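Local coordinates for CCMAN5 (Cellulosimicrobium cellulans, PDB 2XSG), which is a bacterial family 92 alpha-mannosidase with a bound calcium ion that probably uncaps phosphorylated mannose on yeast-made glycoproteins, exposing mannose 6-phosphate, at residues Thr208-Asp221 against Gln229-Asp241. Residues are numbered along the deposited sequence; the frame is centred on the assembly and turned at random.
Sequences TLQPATVQTWGDDD and QDGVDTGAILTFD
W217 lays its indole across the backbone of G235, whose CA sits over the six-membered ring, 3.3 Å from its centroid. Glycine suits this position because a CB would run into CZ2. W217 CG lies between its backbone N and carbonyl carbon (chi1 78°), turning the ring over the neighbouring strand, where I237 CG1 meets the indole edge at CZ3. The indole N-H is satisfied by D233: NE1 gives a nearly straight bond of 2.9 Å to OD1, from above the carboxylate plane, and R91 salt-bridges the same oxygen. A phenylalanine in place of W217, lacking the indole N-H and the second ring, would probably leave D233 OD1 short of a donor and G235 less well covered.

Strands 212-217 and 235-240 are neighbours in a five-stranded antiparallel sheet, 235-240 being its central strand, probably one layer of the beta-sandwich usual in the N-terminal domains of this family; strands 158-162 and 223-224 flank the pair. Their backbones satisfy one another in the hydrogen-bonded pairs T213-T239, Q215-I237 and W217-G235, the shortest bond being I237 N to Q215 O at 2.7 Å. A212, V214, T216, A236, L238 and F240 share one face, where V177 of strand 169-179 packs on V214 and T216. A212 CB rests on the F240 ring, while T208 CG2 reaches its edge, 3.7 Å from CZ.

T216 OG1 has two partners: Q229 NE2 donates to it at 2.9 Å, in its amide plane, while the hydroxyl in turn donates to A226 O. D219 accepts successive amides: OD2 takes V232 N through the syn lone pair at 3.0 Å and OD1 takes D233 N on the syn side at 2.8 Å, fastening the 218-221 type I turn to the loop that follows strand 228-231.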
ATOM      1  N   THR A 208      22.541   3.490 -22.967  1.00  5.03           N
ATOM      2  CA  THR A 208      23.759   3.921 -22.289  1.00  4.88           C
ATOM      3  C   THR A 208      24.018   5.359 -22.729  1.00  5.08           C
ATOM      4  O   THR A 208      23.466   5.822 -23.744  1.00  4.26           O
ATOM      5  CB  THR A 208      24.986   3.030 -22.630  1.00  4.87           C
ATOM      6  OG1 THR A 208      25.350   3.215 -23.999  1.00  6.60           O
ATOM      7  CG2 THR A 208      24.690   1.538 -22.378  1.00  5.08           C
ATOM      8  N   LEU A 209      24.825   6.066 -21.949  1.00  4.45           N
ATOM      9  CA  LEU A 209      25.211   7.421 -22.284  1.00  5.26           C
ATOM     10  C   LEU A 209      26.664   7.473 -22.769  1.00  5.37           C
ATOM     11  O   LEU A 209      27.134   8.525 -23.211  1.00  6.01           O
ATOM     12  CB  LEU A 209      24.985   8.362 -21.085  1.00  4.92           C
ATOM     13  CG  LEU A 209      23.546   8.404 -20.558  1.00  5.54           C
ATOM     14  CD1 LEU A 209      23.476   9.215 -19.274  1.00  5.71           C
ATOM     15  CD2 LEU A 209      22.579   8.977 -21.607  1.00  6.51           C
ATOM     16  N   GLN A 210      27.355   6.336 -22.681  1.00  5.28           N
ATOM     17  CA  GLN A 210      28.726   6.171 -23.195  1.00  6.01           C
ATOM     18  C   GLN A 210      28.754   5.030 -24.197  1.00  6.33           C
ATOM     19  O   GLN A 210      27.818   4.213 -24.212  1.00  6.83           O
ATOM     20  CB  GLN A 210      29.721   5.908 -22.049  1.00  5.86           C
ATOM     21  CG  GLN A 210      29.978   7.126 -21.173  1.00  5.07           C
ATOM     22  CD  GLN A 210      28.823   7.416 -20.227  1.00  7.03           C
ATOM     23  OE1 GLN A 210      28.533   8.573 -19.909  1.00  8.22           O
ATOM     24  NE2 GLN A 210      28.155   6.364 -19.773  1.00  4.78           N
ATOM     25  N   PRO A 211      29.777   4.996 -25.088  1.00  7.04           N
ATOM     26  CA  PRO A 211      29.824   3.917 -26.075  1.00  6.91           C
ATOM     27  C   PRO A 211      30.020   2.562 -25.395  1.00  7.63           C
ATOM     28  O   PRO A 211      30.723   2.455 -24.372  1.00  6.93           O
ATOM     29  CB  PRO A 211      31.049   4.264 -26.937  1.00  7.44           C
ATOM     30  CG  PRO A 211      31.237   5.733 -26.770  1.00  7.91           C
ATOM     31  CD  PRO A 211      30.769   6.058 -25.379  1.00  6.74           C
ATOM     32  N   ALA A 212      29.385   1.542 -25.957  1.00  7.09           N
ATOM     33  CA  ALA A 212      29.439   0.205 -25.379  1.00  7.18           C
ATOM     34  C   ALA A 212      29.326  -0.827 -26.484  1.00  6.72           C
ATOM     35  O   ALA A 212      28.776  -0.536 -27.542  1.00  6.55           O
ATOM     36  CB  ALA A 212      28.309   0.021 -24.346  1.00  7.09           C
ATOM     37  N   THR A 213      29.883  -2.016 -26.255  1.00  6.18           N
ATOM     38  CA  THR A 213      29.596  -3.160 -27.104  1.00  5.83           C
ATOM     39  C   THR A 213      28.689  -4.082 -26.293  1.00  5.84           C
ATOM     40  O   THR A 213      28.524  -3.899 -25.090  1.00  5.83           O
ATOM     41  CB  THR A 213      30.864  -3.923 -27.573  1.00  6.30           C
ATOM     42  OG1 THR A 213      31.629  -4.336 -26.433  1.00  5.76           O
ATOM     43  CG2 THR A 213      31.726  -3.053 -28.529  1.00  6.46           C
ATOM     44  N   VAL A 214      28.109  -5.077 -26.938  1.00  5.28           N
ATOM     45  CA  VAL A 214      27.044  -5.830 -26.282  1.00  5.43           C
ATOM     46  C   VAL A 214      26.925  -7.276 -26.779  1.00  5.29           C
ATOM     47  O   VAL A 214      27.152  -7.577 -27.959  1.00  5.37           O
ATOM     48  CB  VAL A 214      25.694  -5.039 -26.381  1.00  5.36           C
ATOM     49  CG1 VAL A 214      25.379  -4.710 -27.820  1.00  6.94           C
ATOM     50  CG2 VAL A 214      24.528  -5.759 -25.667  1.00  4.93           C
ATOM     51  N   GLN A 215      26.627  -8.167 -25.841  1.00  5.12           N
ATOM     52  CA  GLN A 215      26.310  -9.549 -26.124  1.00  5.10           C
ATOM     53  C   GLN A 215      25.013  -9.893 -25.413  1.00  5.42           C
ATOM     54  O   GLN A 215      24.677  -9.284 -24.385  1.00  5.70           O
ATOM     55  CB  GLN A 215      27.422 -10.454 -25.629  1.00  5.14           C
ATOM     56  CG  GLN A 215      28.693 -10.322 -26.453  1.00  6.52           C
ATOM     57  CD  GLN A 215      29.718 -11.372 -26.099  1.00  8.64           C
ATOM     58  OE1 GLN A 215      30.121 -11.508 -24.939  1.00  8.28           O
ATOM     59  NE2 GLN A 215      30.151 -12.129 -27.104  1.00  8.04           N
ATOM     60  N   THR A 216      24.279 -10.857 -25.956  1.00  4.56           N
ATOM     61  CA  THR A 216      23.001 -11.239 -25.365  1.00  4.16           C
ATOM     62  C   THR A 216      23.006 -12.707 -25.036  1.00  3.30           C
ATOM     63  O   THR A 216      23.879 -13.435 -25.497  1.00  3.33           O
ATOM     64  CB  THR A 216      21.835 -10.955 -26.310  1.00  3.44           C
ATOM     65  OG1 THR A 216      21.989 -11.743 -27.498  1.00  4.26           O
ATOM     66  CG2 THR A 216      21.782  -9.459 -26.662  1.00  3.74           C
ATOM     67  N   TRP A 217      22.039 -13.126 -24.234  1.00  3.49           N
ATOM     68  CA  TRP A 217      21.789 -14.548 -23.992  1.00  3.72           C
ATOM     69  C   TRP A 217      20.299 -14.891 -24.045  1.00  4.00           C
ATOM     70  O   TRP A 217      19.451 -14.048 -23.769  1.00  4.30           O
ATOM     71  CB  TRP A 217      22.392 -15.006 -22.662  1.00  3.49           C
ATOM     72  CG  TRP A 217      21.601 -14.614 -21.451  1.00  4.90           C
ATOM     73  CD1 TRP A 217      20.457 -15.199 -20.999  1.00  5.22           C
ATOM     74  CD2 TRP A 217      21.904 -13.563 -20.526  1.00  5.46           C
ATOM     75  NE1 TRP A 217      20.022 -14.576 -19.854  1.00  5.35           N
ATOM     76  CE2 TRP A 217      20.891 -13.570 -19.539  1.00  5.12           C
ATOM     77  CE3 TRP A 217      22.941 -12.623 -20.426  1.00  6.04           C
ATOM     78  CZ2 TRP A 217      20.881 -12.680 -18.461  1.00  4.95           C
ATOM     79  CZ3 TRP A 217      22.927 -11.719 -19.355  1.00  4.84           C
ATOM     80  CH2 TRP A 217      21.904 -11.763 -18.386  1.00  5.60           C
ATOM     81  N   GLY A 218      20.006 -16.135 -24.403  1.00  3.41           N
ATOM     82  CA  GLY A 218      18.665 -16.682 -24.335  1.00  3.16           C
ATOM     83  C   GLY A 218      18.668 -17.928 -23.465  1.00  3.28           C
ATOM     84  O   GLY A 218      19.611 -18.156 -22.657  1.00  2.68           O
ATOM     85  N   ASP A 219      17.640 -18.751 -23.646  1.00  3.28           N
ATOM     86  CA  ASP A 219      17.358 -19.861 -22.724  1.00  3.69           C
ATOM     87  C   ASP A 219      18.347 -21.025 -22.753  1.00  3.54           C
ATOM     88  O   ASP A 219      18.334 -21.878 -21.852  1.00  3.68           O
ATOM     89  CB  ASP A 219      15.938 -20.365 -22.944  1.00  4.05           C
ATOM     90  CG  ASP A 219      14.892 -19.354 -22.501  1.00  5.29           C
ATOM     91  OD1 ASP A 219      14.709 -19.178 -21.270  1.00  5.62           O
ATOM     92  OD2 ASP A 219      14.264 -18.735 -23.389  1.00  5.80           O
ATOM     93  N   ASP A 220      19.179 -21.075 -23.787  1.00  3.84           N
ATOM     94  CA  ASP A 220      20.270 -22.060 -23.858  1.00  3.99           C
ATOM     95  C   ASP A 220      21.528 -21.607 -23.109  1.00  4.63           C
ATOM     96  O   ASP A 220      22.560 -22.260 -23.196  1.00  3.84           O
ATOM     97  CB  ASP A 220      20.606 -22.426 -25.310  1.00  4.24           C
ATOM     98  CG  ASP A 220      21.163 -21.238 -26.141  1.00  5.71           C
ATOM     99  OD1 ASP A 220      21.485 -20.157 -25.590  1.00  4.32           O
ATOM    100  OD2 ASP A 220      21.266 -21.411 -27.383  1.00  8.73           O
ATOM    101  N   ASP A 221      21.438 -20.480 -22.399  1.00  4.76           N
ATOM    102  CA  ASP A 221      22.576 -19.940 -21.654  1.00  5.99           C
ATOM    103  C   ASP A 221      23.813 -19.561 -22.487  1.00  6.19           C
ATOM    104  O   ASP A 221      24.858 -19.285 -21.914  1.00  6.09           O
ATOM    105  CB  ASP A 221      22.992 -20.917 -20.529  1.00  6.44           C
ATOM    106  CG  ASP A 221      21.937 -21.013 -19.428  1.00  7.96           C
ATOM    107  OD1 ASP A 221      21.208 -20.021 -19.218  1.00  9.15           O
ATOM    108  OD2 ASP A 221      21.828 -22.079 -18.793  1.00  9.64           O
ATOM    109  N   GLN A 229      16.884 -11.424 -28.725  1.00  5.74           N
ATOM    110  CA  GLN A 229      16.493 -12.624 -28.000  1.00  5.21           C
ATOM    111  C   GLN A 229      15.028 -12.512 -27.634  1.00  5.10           C
ATOM    112  O   GLN A 229      14.512 -11.413 -27.435  1.00  4.77           O
ATOM    113  CB  GLN A 229      17.315 -12.817 -26.710  1.00  4.59           C
ATOM    114  CG  GLN A 229      18.838 -12.895 -26.876  1.00  5.24           C
ATOM    115  CD  GLN A 229      19.339 -14.209 -27.483  1.00  3.89           C
ATOM    116  OE1 GLN A 229      18.629 -15.192 -27.528  1.00  3.94           O
ATOM    117  NE2 GLN A 229      20.589 -14.222 -27.919  1.00  4.42           N
ATOM    118  N   ASP A 230      14.368 -13.660 -27.531  1.00  5.10           N
ATOM    119  CA  ASP A 230      12.962 -13.714 -27.188  1.00  5.36           C
ATOM    120  C   ASP A 230      12.668 -15.079 -26.566  1.00  5.03           C
ATOM    121  O   ASP A 230      12.778 -16.100 -27.229  1.00  4.27           O
ATOM    122  CB  ASP A 230      12.127 -13.510 -28.453  1.00  6.31           C
ATOM    123  CG  ASP A 230      10.665 -13.254 -28.163  1.00  8.20           C
ATOM    124  OD1 ASP A 230      10.274 -13.166 -26.974  1.00  8.99           O
ATOM    125  OD2 ASP A 230       9.902 -13.129 -29.154  1.00 12.10           O
ATOM    126  N   GLY A 231      12.291 -15.099 -25.296  1.00  4.15           N
ATOM    127  CA  GLY A 231      12.100 -16.372 -24.595  1.00  3.52           C
ATOM    128  C   GLY A 231      11.621 -16.133 -23.183  1.00  3.03           C
ATOM    129  O   GLY A 231      10.656 -15.408 -22.971  1.00  2.58           O
ATOM    130  N   VAL A 232      12.302 -16.750 -22.224  1.00  3.10           N
ATOM    131  CA  VAL A 232      11.965 -16.625 -20.806  1.00  2.62           C
ATOM    132  C   VAL A 232      13.152 -16.022 -20.062  1.00  2.98           C
ATOM    133  O   VAL A 232      13.061 -14.898 -19.540  1.00  2.65           O
ATOM    134  CB  VAL A 232      11.588 -17.989 -20.205  1.00  2.61           C
ATOM    135  CG1 VAL A 232      11.128 -17.830 -18.767  1.00  2.00           C
ATOM    136  CG2 VAL A 232      10.486 -18.631 -21.023  1.00  2.00           C
ATOM    137  N   ASP A 233      14.263 -16.764 -20.028  1.00  3.22           N
ATOM    138  CA  ASP A 233      15.532 -16.252 -19.495  1.00  3.49           C
ATOM    139  C   ASP A 233      16.311 -15.621 -20.648  1.00  4.11           C
ATOM    140  O   ASP A 233      16.910 -16.333 -21.479  1.00  4.42           O
ATOM    141  CB  ASP A 233      16.332 -17.398 -18.864  1.00  3.24           C
ATOM    142  CG  ASP A 233      17.576 -16.931 -18.109  1.00  4.68           C
ATOM    143  OD1 ASP A 233      17.951 -15.746 -18.201  1.00  3.73           O
ATOM    144  OD2 ASP A 233      18.186 -17.774 -17.403  1.00  6.32           O
ATOM    145  N   THR A 234      16.288 -14.289 -20.720  1.00  3.91           N
ATOM    146  CA  THR A 234      17.117 -13.563 -21.679  1.00  3.46           C
ATOM    147  C   THR A 234      17.873 -12.468 -20.938  1.00  3.81           C
ATOM    148  O   THR A 234      17.539 -12.127 -19.787  1.00  3.71           O
ATOM    149  CB  THR A 234      16.292 -12.943 -22.876  1.00  3.32           C
ATOM    150  OG1 THR A 234      15.437 -11.898 -22.402  1.00  3.57           O
ATOM    151  CG2 THR A 234      15.441 -13.996 -23.566  1.00  2.78           C
ATOM    152  N   GLY A 235      18.897 -11.928 -21.593  1.00  3.22           N
ATOM    153  CA  GLY A 235      19.643 -10.811 -21.055  1.00  3.13           C
ATOM    154  C   GLY A 235      20.635 -10.214 -22.020  1.00  2.98           C
ATOM    155  O   GLY A 235      20.822 -10.721 -23.131  1.00  3.54           O
ATOM    156  N   ALA A 236      21.275  -9.132 -21.587  1.00  2.96           N
ATOM    157  CA  ALA A 236      22.329  -8.478 -22.356  1.00  3.15           C
ATOM    158  C   ALA A 236      23.459  -8.034 -21.431  1.00  3.47           C
ATOM    159  O   ALA A 236      23.233  -7.728 -20.259  1.00  3.37           O
ATOM    160  CB  ALA A 236      21.768  -7.289 -23.135  1.00  3.36           C
ATOM    161  N   ILE A 237      24.680  -8.036 -21.954  1.00  3.37           N
ATOM    162  CA  ILE A 237      25.839  -7.572 -21.196  1.00  3.80           C
ATOM    163  C   ILE A 237      26.491  -6.436 -21.967  1.00  4.12           C
ATOM    164  O   ILE A 237      26.883  -6.606 -23.124  1.00  4.10           O
ATOM    165  CB  ILE A 237      26.836  -8.721 -20.889  1.00  3.74           C
ATOM    166  CG1 ILE A 237      26.081  -9.874 -20.172  1.00  3.83           C
ATOM    167  CG2 ILE A 237      28.010  -8.211 -20.062  1.00  3.89           C
ATOM    168  CD1 ILE A 237      26.942 -11.041 -19.714  1.00  3.22           C
ATOM    169  N   LEU A 238      26.537  -5.270 -21.336  1.00  3.83           N
ATOM    170  CA  LEU A 238      27.136  -4.074 -21.920  1.00  4.57           C
ATOM    171  C   LEU A 238      28.557  -3.950 -21.408  1.00  4.76           C
ATOM    172  O   LEU A 238      28.785  -4.066 -20.212  1.00  4.37           O
ATOM    173  CB  LEU A 238      26.339  -2.826 -21.511  1.00  3.92           C
ATOM    174  CG  LEU A 238      24.857  -2.789 -21.921  1.00  4.39           C
ATOM    175  CD1 LEU A 238      24.029  -1.907 -20.976  1.00  2.95           C
ATOM    176  CD2 LEU A 238      24.689  -2.348 -23.389  1.00  4.30           C
ATOM    177  N   THR A 239      29.501  -3.709 -22.311  1.00  5.83           N
ATOM    178  CA  THR A 239      30.909  -3.528 -21.954  1.00  6.16           C
ATOM    179  C   THR A 239      31.387  -2.170 -22.472  1.00  7.16           C
ATOM    180  O   THR A 239      31.174  -1.824 -23.649  1.00  6.97           O
ATOM    181  CB  THR A 239      31.791  -4.681 -22.490  1.00  6.79           C
ATOM    182  OG1 THR A 239      31.273  -5.936 -22.023  1.00  6.31           O
ATOM    183  CG2 THR A 239      33.238  -4.542 -22.007  1.00  6.18           C
ATOM    184  N   PHE A 240      32.013  -1.412 -21.572  1.00  7.20           N
ATOM    185  CA  PHE A 240      32.469  -0.051 -21.833  1.00  8.00           C
ATOM    186  C   PHE A 240      33.996   0.033 -21.938  1.00  8.25           C
ATOM    187  O   PHE A 240      34.712  -0.885 -21.539  1.00  7.24           O
ATOM    188  CB  PHE A 240      31.957   0.894 -20.732  1.00  7.03           C
ATOM    189  CG  PHE A 240      30.473   0.867 -20.573  1.00  7.74           C
ATOM    190  CD1 PHE A 240      29.854  -0.117 -19.790  1.00  6.90           C
ATOM    191  CD2 PHE A 240      29.673   1.790 -21.247  1.00  7.70           C
ATOM    192  CE1 PHE A 240      28.458  -0.154 -19.661  1.00  6.80           C
ATOM    193  CE2 PHE A 240      28.280   1.758 -21.117  1.00  7.26           C
ATOM    194  CZ  PHE A 240      27.676   0.788 -20.323  1.00  6.00           C
ATOM    195  N   ASP A 241      34.478   1.146 -22.485  1.00  9.25           N
ATOM    196  CA  ASP A 241      35.909   1.420 -22.517  1.00 10.79           C
ATOM    197  C   ASP A 241      36.442   1.798 -21.121  1.00 10.48           C
ATOM    198  O   ASP A 241      35.806   2.588 -20.411  1.00 11.12           O
ATOM    199  CB  ASP A 241      36.208   2.549 -23.506  1.00 10.87           C
ATOM    200  CG  ASP A 241      37.660   2.564 -23.939  1.00 14.11           C
ATOM    201  OD1 ASP A 241      37.957   2.035 -25.035  1.00 19.00           O
ATOM    202  OD2 ASP A 241      38.520   3.053 -23.171  1.00 16.74           O
TER